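Local coordinates for phosphoribosylaminoimidazole-succinocarboxamide synthase (Pyrococcus horikoshii, PDB 3U54), which catalyses the ATP-dependent joining of L-aspartate to carboxyaminoimidazole ribonucleotide, giving SAICAR in de novo purine biosynthesis, at residues 21-26 / 80-85; 32-37 / 212-217; 94-99 / 110-115. All blocks are in the same frame, centred on the assembly; numbering follows the deposited sequence.

Contact 1: 21-26 / 80-85. With CD (cadmium ion), chain I.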
loop_
_atom_site.group_PDB
_atom_site.type_symbol
_atom_site.label_atom_id
_atom_site.label_comp_id
_atom_site.label_asym_id
_atom_site.label_seq_id
_atom_site.Cartn_x
_atom_site.Cartn_y
_atom_site.Cartn_z
ATOM N N ASP A 21 35.771 2.582 -8.157
ATOM C CA ASP A 21 35.017 2.454 -6.900
ATOM C C ASP A 21 35.071 3.685 -5.999
ATOM O O ASP A 21 34.162 3.892 -5.190
ATOM C CB ASP A 21 35.467 1.238 -6.068
ATOM C CG ASP A 21 36.218 0.203 -6.873
ATOM O OD1 ASP A 21 35.918 0.008 -8.077
ATOM O OD2 ASP A 21 37.119 -0.436 -6.286
ATOM N N LYS A 22 36.131 4.485 -6.118
ATOM C CA LYS A 22 36.431 5.528 -5.120
ATOM C C LYS A 22 37.183 6.751 -5.626
ATOM O O LYS A 22 37.803 6.736 -6.680
ATOM C CB LYS A 22 37.179 4.926 -3.914
ATOM C CG LYS A 22 38.621 4.518 -4.175
ATOM C CD LYS A 22 39.324 4.149 -2.879
ATOM C CE LYS A 22 39.106 2.688 -2.472
ATOM N NZ LYS A 22 39.207 1.702 -3.610
ATOM N N LEU A 23 37.141 7.810 -4.833
ATOM C CA LEU A 23 37.785 9.057 -5.192
ATOM C C LEU A 23 38.120 9.853 -3.934
ATOM O O LEU A 23 37.711 9.483 -2.841
ATOM C CB LEU A 23 36.901 9.846 -6.177
ATOM C CG LEU A 23 35.546 10.381 -5.700
ATOM C CD1 LEU A 23 35.647 11.857 -5.457
ATOM C CD2 LEU A 23 34.435 10.088 -6.715
ATOM N N ILE A 24 38.865 10.939 -4.113
ATOM C CA ILE A 24 39.232 11.859 -3.054
ATOM C C ILE A 24 38.437 13.165 -3.155
ATOM O O ILE A 24 38.336 13.760 -4.236
ATOM C CB ILE A 24 40.768 12.148 -3.076
ATOM C CG1 ILE A 24 41.531 10.886 -2.660
ATOM C CG2 ILE A 24 41.135 13.321 -2.157
ATOM C CD1 ILE A 24 42.914 10.769 -3.218
HETATM N N MSE A 25 37.870 13.588 -2.025
HETATM C CA MSE A 25 37.129 14.834 -1.932
HETATM C C MSE A 25 38.027 15.809 -1.183
HETATM O O MSE A 25 38.390 15.572 -0.027
HETATM C CB MSE A 25 35.820 14.605 -1.171
HETATM C CG MSE A 25 34.864 15.780 -1.173
HETATM SE SE MSE A 25 33.047 15.311 -0.594
HETATM C CE MSE A 25 33.395 14.526 1.112
ATOM N N GLU A 26 38.416 16.893 -1.839
ATOM C CA GLU A 26 39.364 17.804 -1.193
ATOM C C GLU A 26 38.734 19.146 -0.811
ATOM O O GLU A 26 38.207 19.870 -1.665
ATOM C CB GLU A 26 40.631 18.003 -2.041
ATOM C CG GLU A 26 41.810 18.621 -1.257
ATOM C CD GLU A 26 42.961 19.063 -2.160
ATOM O OE1 GLU A 26 42.730 19.357 -3.357
ATOM O OE2 GLU A 26 44.108 19.130 -1.660
ATOM N N VAL A 80 36.179 8.808 -0.602
ATOM C CA VAL A 80 34.751 8.637 -0.741
ATOM C C VAL A 80 34.438 7.665 -1.867
ATOM O O VAL A 80 35.062 7.675 -2.923
ATOM C CB VAL A 80 34.024 9.992 -0.978
ATOM C CG1 VAL A 80 34.085 10.854 0.271
ATOM C CG2 VAL A 80 34.625 10.738 -2.157
ATOM N N GLU A 81 33.455 6.813 -1.631
ATOM C CA GLU A 81 33.079 5.816 -2.606
ATOM C C GLU A 81 32.447 6.475 -3.819
ATOM O O GLU A 81 31.812 7.519 -3.700
ATOM C CB GLU A 81 32.173 4.775 -1.957
ATOM C CG GLU A 81 30.720 5.073 -2.012
ATOM C CD GLU A 81 29.946 4.057 -1.257
ATOM O OE1 GLU A 81 29.463 4.378 -0.159
ATOM O OE2 GLU A 81 29.862 2.924 -1.736
ATOM N N LYS A 82 32.651 5.882 -4.988
ATOM C CA LYS A 82 32.139 6.467 -6.212
ATOM C C LYS A 82 30.688 6.072 -6.445
ATOM O O LYS A 82 30.294 4.922 -6.227
ATOM C CB LYS A 82 32.998 6.093 -7.416
ATOM C CG LYS A 82 32.729 6.933 -8.649
ATOM C CD LYS A 82 33.582 6.467 -9.820
ATOM C CE LYS A 82 33.130 7.139 -11.105
ATOM N NZ LYS A 82 34.114 6.962 -12.219
ATOM N N LEU A 83 29.917 7.049 -6.916
ATOM C CA LEU A 83 28.469 6.959 -6.978
ATOM C C LEU A 83 27.941 7.396 -8.320
ATOM O O LEU A 83 28.582 8.220 -9.009
ATOM C CB LEU A 83 27.864 7.870 -5.909
ATOM C CG LEU A 83 27.387 7.318 -4.569
ATOM C CD1 LEU A 83 28.147 6.141 -4.062
ATOM C CD2 LEU A 83 27.322 8.423 -3.548
ATOM N N ASP A 84 26.779 6.830 -8.673
ATOM C CA ASP A 84 25.917 7.325 -9.738
ATOM C C ASP A 84 24.986 8.339 -9.075
ATOM O O ASP A 84 24.028 7.971 -8.409
ATOM C CB ASP A 84 25.121 6.160 -10.332
ATOM C CG ASP A 84 24.007 6.605 -11.251
ATOM O OD1 ASP A 84 24.175 7.631 -11.951
ATOM O OD2 ASP A 84 22.954 5.916 -11.283
HETATM N N MSE A 85 25.299 9.616 -9.260
HETATM C CA MSE A 85 24.715 10.705 -8.484
HETATM C C MSE A 85 23.356 11.149 -9.000
HETATM O O MSE A 85 23.166 11.320 -10.222
HETATM C CB MSE A 85 25.649 11.922 -8.492
HETATM C CG MSE A 85 26.989 11.720 -7.798
HETATM SE SE MSE A 85 26.750 11.617 -5.883
HETATM C CE MSE A 85 26.383 13.503 -5.599
HETATM CD CD CD I . 28.252 1.239 -0.754
#

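Contact 2: 32-37 / 212-217. With CD (cadmium ion), chain H.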
loop_
_atom_site.group_PDB
_atom_site.type_symbol
_atom_site.label_atom_id
_atom_site.label_comp_id
_atom_site.label_asym_id
_atom_site.label_seq_id
_atom_site.Cartn_x
_atom_site.Cartn_y
_atom_site.Cartn_z
ATOM N N THR A 32 32.795 30.853 -1.441
ATOM C CA THR A 32 32.076 31.450 -2.557
ATOM C C THR A 32 30.600 31.683 -2.222
ATOM O O THR A 32 29.943 30.817 -1.633
ATOM C CB THR A 32 32.140 30.540 -3.776
ATOM O OG1 THR A 32 33.505 30.264 -4.076
ATOM C CG2 THR A 32 31.499 31.197 -4.968
ATOM N N ALA A 33 30.093 32.859 -2.593
ATOM C CA ALA A 33 28.672 33.179 -2.465
ATOM C C ALA A 33 28.139 33.936 -3.693
ATOM O O ALA A 33 28.904 34.568 -4.433
ATOM C CB ALA A 33 28.409 33.964 -1.182
ATOM N N PHE A 34 26.821 33.850 -3.889
ATOM C CA PHE A 34 26.103 34.535 -4.969
ATOM C C PHE A 34 26.680 34.270 -6.354
ATOM O O PHE A 34 26.862 35.200 -7.142
ATOM C CB PHE A 34 25.997 36.044 -4.706
ATOM C CG PHE A 34 25.495 36.391 -3.334
ATOM C CD1 PHE A 34 24.266 35.910 -2.879
ATOM C CD2 PHE A 34 26.240 37.210 -2.500
ATOM C CE1 PHE A 34 23.798 36.236 -1.611
ATOM C CE2 PHE A 34 25.775 37.550 -1.224
ATOM C CZ PHE A 34 24.554 37.061 -0.780
ATOM N N ASP A 35 26.968 32.994 -6.623
ATOM C CA ASP A 35 27.424 32.509 -7.927
ATOM C C ASP A 35 28.805 32.962 -8.334
ATOM O O ASP A 35 29.114 33.009 -9.534
ATOM C CB ASP A 35 26.437 32.899 -9.036
ATOM C CG ASP A 35 25.080 32.304 -8.826
ATOM O OD1 ASP A 35 24.983 31.229 -8.188
ATOM O OD2 ASP A 35 24.106 32.913 -9.298
ATOM N N GLY A 36 29.636 33.290 -7.356
ATOM C CA GLY A 36 30.998 33.705 -7.662
ATOM C C GLY A 36 31.235 35.180 -7.449
ATOM O O GLY A 36 32.372 35.592 -7.229
ATOM N N THR A 37 30.172 35.979 -7.495
ATOM C CA THR A 37 30.310 37.444 -7.404
ATOM C C THR A 37 30.894 37.903 -6.066
ATOM O O THR A 37 31.407 39.015 -5.964
ATOM C CB THR A 37 28.979 38.183 -7.674
ATOM O OG1 THR A 37 28.061 37.934 -6.602
ATOM C CG2 THR A 37 28.371 37.729 -8.997
ATOM N N VAL A 212 27.230 33.766 7.999
ATOM C CA VAL A 212 28.186 34.735 8.531
ATOM C C VAL A 212 29.041 35.396 7.441
ATOM O O VAL A 212 29.307 36.597 7.493
ATOM C CB VAL A 212 29.076 34.065 9.600
ATOM C CG1 VAL A 212 30.228 34.969 10.010
ATOM C CG2 VAL A 212 28.234 33.682 10.820
ATOM N N PHE A 213 29.469 34.604 6.466
ATOM C CA PHE A 213 30.212 35.097 5.298
ATOM C C PHE A 213 29.306 35.711 4.206
ATOM O O PHE A 213 29.628 36.774 3.671
ATOM C CB PHE A 213 31.095 33.987 4.712
ATOM C CG PHE A 213 31.582 34.258 3.309
ATOM C CD1 PHE A 213 32.414 35.341 3.036
ATOM C CD2 PHE A 213 31.233 33.406 2.270
ATOM C CE1 PHE A 213 32.868 35.585 1.750
ATOM C CE2 PHE A 213 31.680 33.638 0.969
ATOM C CZ PHE A 213 32.500 34.729 0.704
ATOM N N ARG A 214 28.196 35.039 3.882
ATOM C CA ARG A 214 27.185 35.539 2.912
ATOM C C ARG A 214 26.696 36.958 3.235
ATOM O O ARG A 214 26.516 37.787 2.338
ATOM C CB ARG A 214 25.957 34.611 2.854
ATOM C CG ARG A 214 25.910 33.645 1.677
ATOM C CD ARG A 214 24.821 32.566 1.832
ATOM N NE ARG A 214 25.409 31.327 2.335
ATOM C CZ ARG A 214 24.774 30.162 2.488
ATOM N NH1 ARG A 214 25.438 29.114 2.950
ATOM N NH2 ARG A 214 23.488 30.021 2.186
ATOM N N PHE A 215 26.492 37.236 4.514
ATOM C CA PHE A 215 25.948 38.531 4.916
ATOM C C PHE A 215 26.855 39.385 5.837
ATOM O O PHE A 215 26.375 40.311 6.490
ATOM C CB PHE A 215 24.531 38.327 5.503
ATOM C CG PHE A 215 23.626 37.517 4.594
ATOM C CD1 PHE A 215 23.178 38.051 3.387
ATOM C CD2 PHE A 215 23.273 36.213 4.914
ATOM C CE1 PHE A 215 22.374 37.308 2.520
ATOM C CE2 PHE A 215 22.470 35.469 4.049
ATOM C CZ PHE A 215 22.013 36.025 2.853
ATOM N N ASP A 216 28.153 39.071 5.873
ATOM C CA ASP A 216 29.150 39.782 6.710
ATOM C C ASP A 216 28.640 40.108 8.113
ATOM O O ASP A 216 28.656 41.248 8.529
ATOM C CB ASP A 216 29.622 41.078 6.038
ATOM C CG ASP A 216 30.323 40.841 4.726
ATOM O OD1 ASP A 216 31.395 40.201 4.741
ATOM O OD2 ASP A 216 29.826 41.328 3.683
ATOM N N LYS A 217 28.191 39.094 8.830
ATOM C CA LYS A 217 27.624 39.272 10.161
ATOM C C LYS A 217 28.641 38.961 11.244
ATOM O O LYS A 217 28.291 38.913 12.410
ATOM C CB LYS A 217 26.394 38.364 10.365
ATOM C CG LYS A 217 25.592 38.010 9.103
ATOM C CD LYS A 217 24.713 36.756 9.325
ATOM C CE LYS A 217 23.943 36.858 10.637
ATOM N NZ LYS A 217 22.532 36.507 10.558
HETATM CD CD CD H . 22.830 30.669 -9.404
#

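Contact 3: 94-99 / 110-115. With BU1 (1,4-butanediol), chain C; SO4 (sulfate ion), chain D.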
loop_
_atom_site.group_PDB
_atom_site.type_symbol
_atom_site.label_atom_id
_atom_site.label_comp_id
_atom_site.label_asym_id
_atom_site.label_seq_id
_atom_site.Cartn_x
_atom_site.Cartn_y
_atom_site.Cartn_z
ATOM N N ASN A 94 13.875 22.657 9.705
ATOM C CA ASN A 94 13.242 22.602 11.008
ATOM C C ASN A 94 12.709 23.962 11.461
ATOM O O ASN A 94 11.743 24.039 12.221
ATOM C CB ASN A 94 14.261 22.103 12.030
ATOM C CG ASN A 94 14.768 20.708 11.712
ATOM O OD1 ASN A 94 13.999 19.748 11.693
ATOM N ND2 ASN A 94 16.056 20.593 11.446
ATOM N N VAL A 95 13.391 25.025 11.019
ATOM C CA VAL A 95 13.116 26.377 11.457
ATOM C C VAL A 95 12.990 27.271 10.227
ATOM O O VAL A 95 13.757 27.151 9.302
ATOM C CB VAL A 95 14.238 26.874 12.415
ATOM C CG1 VAL A 95 14.201 28.345 12.578
ATOM C CG2 VAL A 95 14.144 26.206 13.761
ATOM N N VAL A 96 11.995 28.138 10.217
ATOM C CA VAL A 96 11.769 29.067 9.110
ATOM C C VAL A 96 12.964 30.032 8.940
ATOM O O VAL A 96 13.271 30.818 9.841
ATOM C CB VAL A 96 10.425 29.843 9.309
ATOM C CG1 VAL A 96 10.209 30.908 8.187
ATOM C CG2 VAL A 96 9.241 28.883 9.393
ATOM N N ALA A 97 13.628 29.950 7.789
ATOM C CA ALA A 97 14.731 30.844 7.437
ATOM C C ALA A 97 14.908 30.933 5.911
ATOM O O ALA A 97 14.380 30.093 5.156
ATOM C CB ALA A 97 16.022 30.372 8.072
ATOM N N GLY A 98 15.659 31.940 5.467
ATOM C CA GLY A 98 15.977 32.131 4.041
ATOM C C GLY A 98 14.760 32.171 3.128
ATOM O O GLY A 98 13.778 32.865 3.392
ATOM N N SER A 99 14.826 31.394 2.056
ATOM C CA SER A 99 13.828 31.444 1.004
ATOM C C SER A 99 12.496 30.814 1.404
ATOM O O SER A 99 11.501 31.019 0.720
ATOM C CB SER A 99 14.373 30.780 -0.254
ATOM O OG SER A 99 14.535 29.402 -0.040
ATOM N N TYR A 110 10.680 30.861 13.163
ATOM C CA TYR A 110 9.500 30.070 13.559
ATOM C C TYR A 110 9.763 28.542 13.519
ATOM O O TYR A 110 10.258 27.993 12.540
ATOM C CB TYR A 110 8.280 30.475 12.713
ATOM C CG TYR A 110 7.072 29.613 12.908
ATOM C CD1 TYR A 110 6.053 29.994 13.767
ATOM C CD2 TYR A 110 6.936 28.408 12.220
ATOM C CE1 TYR A 110 4.920 29.177 13.955
ATOM C CE2 TYR A 110 5.828 27.593 12.392
ATOM C CZ TYR A 110 4.824 27.974 13.256
ATOM O OH TYR A 110 3.728 27.142 13.411
ATOM N N GLU A 111 9.438 27.867 14.612
ATOM C CA GLU A 111 9.710 26.450 14.725
ATOM C C GLU A 111 8.612 25.676 14.031
ATOM O O GLU A 111 7.458 25.748 14.458
ATOM C CB GLU A 111 9.828 26.019 16.195
ATOM C CG GLU A 111 10.467 24.645 16.363
ATOM C CD GLU A 111 10.422 24.110 17.786
ATOM O OE1 GLU A 111 11.082 24.701 18.673
ATOM O OE2 GLU A 111 9.744 23.080 18.008
ATOM N N LEU A 112 8.991 24.958 12.964
ATOM C CA LEU A 112 8.079 24.146 12.168
ATOM C C LEU A 112 7.567 22.952 12.967
ATOM O O LEU A 112 8.307 22.343 13.722
ATOM C CB LEU A 112 8.718 23.694 10.839
ATOM C CG LEU A 112 8.964 24.764 9.777
ATOM C CD1 LEU A 112 9.886 24.263 8.643
ATOM C CD2 LEU A 112 7.705 25.388 9.211
ATOM N N PRO A 113 6.271 22.654 12.837
ATOM C CA PRO A 113 5.710 21.554 13.628
ATOM C C PRO A 113 6.210 20.199 13.129
ATOM O O PRO A 113 6.281 19.240 13.894
ATOM C CB PRO A 113 4.188 21.708 13.455
ATOM C CG PRO A 113 4.004 22.602 12.261
ATOM C CD PRO A 113 5.232 23.486 12.204
ATOM N N GLU A 114 6.578 20.141 11.855
ATOM C CA GLU A 114 7.203 18.968 11.276
ATOM C C GLU A 114 8.311 19.451 10.356
ATOM O O GLU A 114 8.215 20.556 9.863
ATOM C CB GLU A 114 6.172 18.169 10.496
ATOM C CG GLU A 114 5.375 17.225 11.374
ATOM C CD GLU A 114 4.198 16.557 10.667
ATOM O OE1 GLU A 114 3.677 17.114 9.672
ATOM O OE2 GLU A 114 3.781 15.470 11.126
ATOM N N PRO A 115 9.377 18.644 10.145
ATOM C CA PRO A 115 10.392 19.084 9.172
ATOM C C PRO A 115 9.831 19.099 7.776
ATOM O O PRO A 115 8.963 18.297 7.452
ATOM C CB PRO A 115 11.505 18.032 9.272
ATOM C CG PRO A 115 11.234 17.235 10.499
ATOM C CD PRO A 115 9.773 17.420 10.868
HETATM C C1 BU1 C . 8.128 20.283 16.498
HETATM C C2 BU1 C . 6.902 21.197 16.499
HETATM C C3 BU1 C . 5.569 20.484 16.748
HETATM C C4 BU1 C . 5.609 18.958 16.615
HETATM O O5 BU1 C . 8.846 20.580 17.696
HETATM O O6 BU1 C . 4.284 18.480 16.351
HETATM S S SO4 D . 17.715 29.237 1.156
HETATM O O1 SO4 D . 16.757 29.580 2.189
HETATM O O2 SO4 D . 17.415 27.902 0.626
HETATM O O3 SO4 D . 17.591 30.207 0.074
HETATM O O4 SO4 D . 19.072 29.309 1.709
HETATM O O HOH W 1 11.469 22.237 13.875
#

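Contact 1: 21-26 / 80-85
K22 and E81 sit as a close antiparallel non-hydrogen-bonded pair, their CA atoms 4.2 Å apart, yet their side chains diverge just where the ladder ends. The pair belongs to the four-stranded antiparallel sheet of this SAICAR synthetase, in which strand 22-27 runs between 13-17 and 77-81. One step further in, L23 and V80 form a hydrogen-bonded pair: L23 N gives to V80 O at 2.8 Å, and V80 N returns to L23 O at 2.8 Å, the latter bond nearly straight at 173°. On the other side of K22, K82 N points to D21 O from above the carbonyl plane; this bond is modelled so short that its exact length is doubtful. L23 and V80 lie on one face of the sheet. L23 carries CG between its backbone N and carbonyl carbon (chi1 66°), which lays CD1 on V80 CG2 at 3.6 Å and leaves CD2 beside K82 CG, 4.1 Å away. V80 turns its other methyl to the selenomethionine M25, whose chain bends at its last torsion (55°) and comes in at about a right angle, CE to V80 CG1 at 3.8 Å. M15 of strand 13-17 packs on both L23 and M25. An alanine at L23 is likely to leave V80 CG2 without its methyl partner and the aliphatic stem of K82 without its neighbour. E81 heads away from strand 22-27, touches I70 of strand 69-72, and binds a cadmium ion through OE2 at 2.5 Å.

Contact 2: 32-37 / 212-217
A33 CB meets two side chains of helix 211-214, R214 CG at 3.8 Å and F213 CE2 at 3.9 Å. The arrangement sets the turn end of a beta hairpin, strands 30-33 and 38-41, against the last turn of that short helix, and it is held by apolar and ring contacts. Next to A33, F34 reaches across with the far end of its ring: CE2 lies 3.6 Å from the backbone carbonyl R214 O, while CZ meets F215 CE1 at 4.0 Å. F215 CE1 arrives at the edge of the F34 ring, in its plane, and the two side chains cross at about a right angle. A33 CB also lies over one face of the F34 ring, toward its rim. R214 CB does the same for the F215 ring, so each phenylalanine rests on the residue before it. F213 holds CG anti to its backbone N (chi1 163°), which brings CE2 alongside the T32 backbone, with T32 C at the ring edge. Farther out, F42 meets F213 edge-to-face, and K38 and A40 of strand 38-41 touch it too. K210, just before the helix, donates from NZ to T32 O. R214 bends at its third torsion, and its side chain comes to about 4 Å from a bound sulfate, nearest atoms. On the hairpin turn, D35 chelates a cadmium ion through OD1 and OD2, and H127 ND1 binds the same ion. The turn is closed by G36 N to A33 O, and the chain beyond the helix by K217 N, which bonds back to V212 O at 3.0 Å.

Contact 3: 94-99 / 110-115
N94 O is gripped from two directions: L112 N donates to it at 3.0 Å, tilted 22° from the carbonyl plane, and a water donates as well, at a distance modelled rather short. The same water gives a longer bond to L112 O, so it bridges the two backbones where the strands part. The second cross-strand bond, V96 N to Y110 O at 2.9 Å, is nearly straight (173°) and lies in the carbonyl plane; V95 CA adds a CH contact to that oxygen. Between these bonds V95 and E111 form an antiparallel non-hydrogen-bonded pair, with both side chains on one face of the sheet. V96 does most of the side-chain work. Its CG2, anti to the carbonyl carbon, comes to the edge of the Y110 ring, 3.7 Å from CD2, and also meets L112 CD2 at 3.8 Å. L112 CB packs against N94 O at 3.3 Å. N94 OD1 is 3.9 Å from P115 CB, but the polar atoms of this amide are satisfied by other residues: ND2 donates to L171 O, and OD1 accepts from N157 of helix 143-165. This buried amide therefore ties the corner of the chain both to strand 169-180 and to the helix. At the far end of segment 94-99, S99 N donates to sulfate O1 at 2.7 Å, beside G98, and R93 and R198 bind the same anion. A serine N-H after a glycine, with two arginines, is consistent with a site for the substrate phosphate. The whole is a single antiparallel bridge, flanked by two backbone bonds, that pairs the loop leaving strand 84-93 with the start of strand 111-121; this loop closes a signature sequence of the SAICAR synthetase family.

How the contacts relate
All three contacts are partly buried, but contact 3 has most of its touching residues buried, while contacts 1 and 2 mix buried and exposed equally. Contacts 1 and 3 are both antiparallel backbone pairings on opposite sides of the chain's centre, about 32 Å apart between centres; strand 84-93, starting in contact 1, leads into contact 3. Contact 2 differs in kind: hairpin meets helix through rings and methyls, without a shared ladder. Its 32-37 segment follows on strand 22-27, and its two segments enclose contact 3 along the chain, nearest atoms about 7 Å apart. Cadmium lies at carboxylates of all three, bound by E81 and D35 and close to E111; sulfate lies beside contacts 2 and 3.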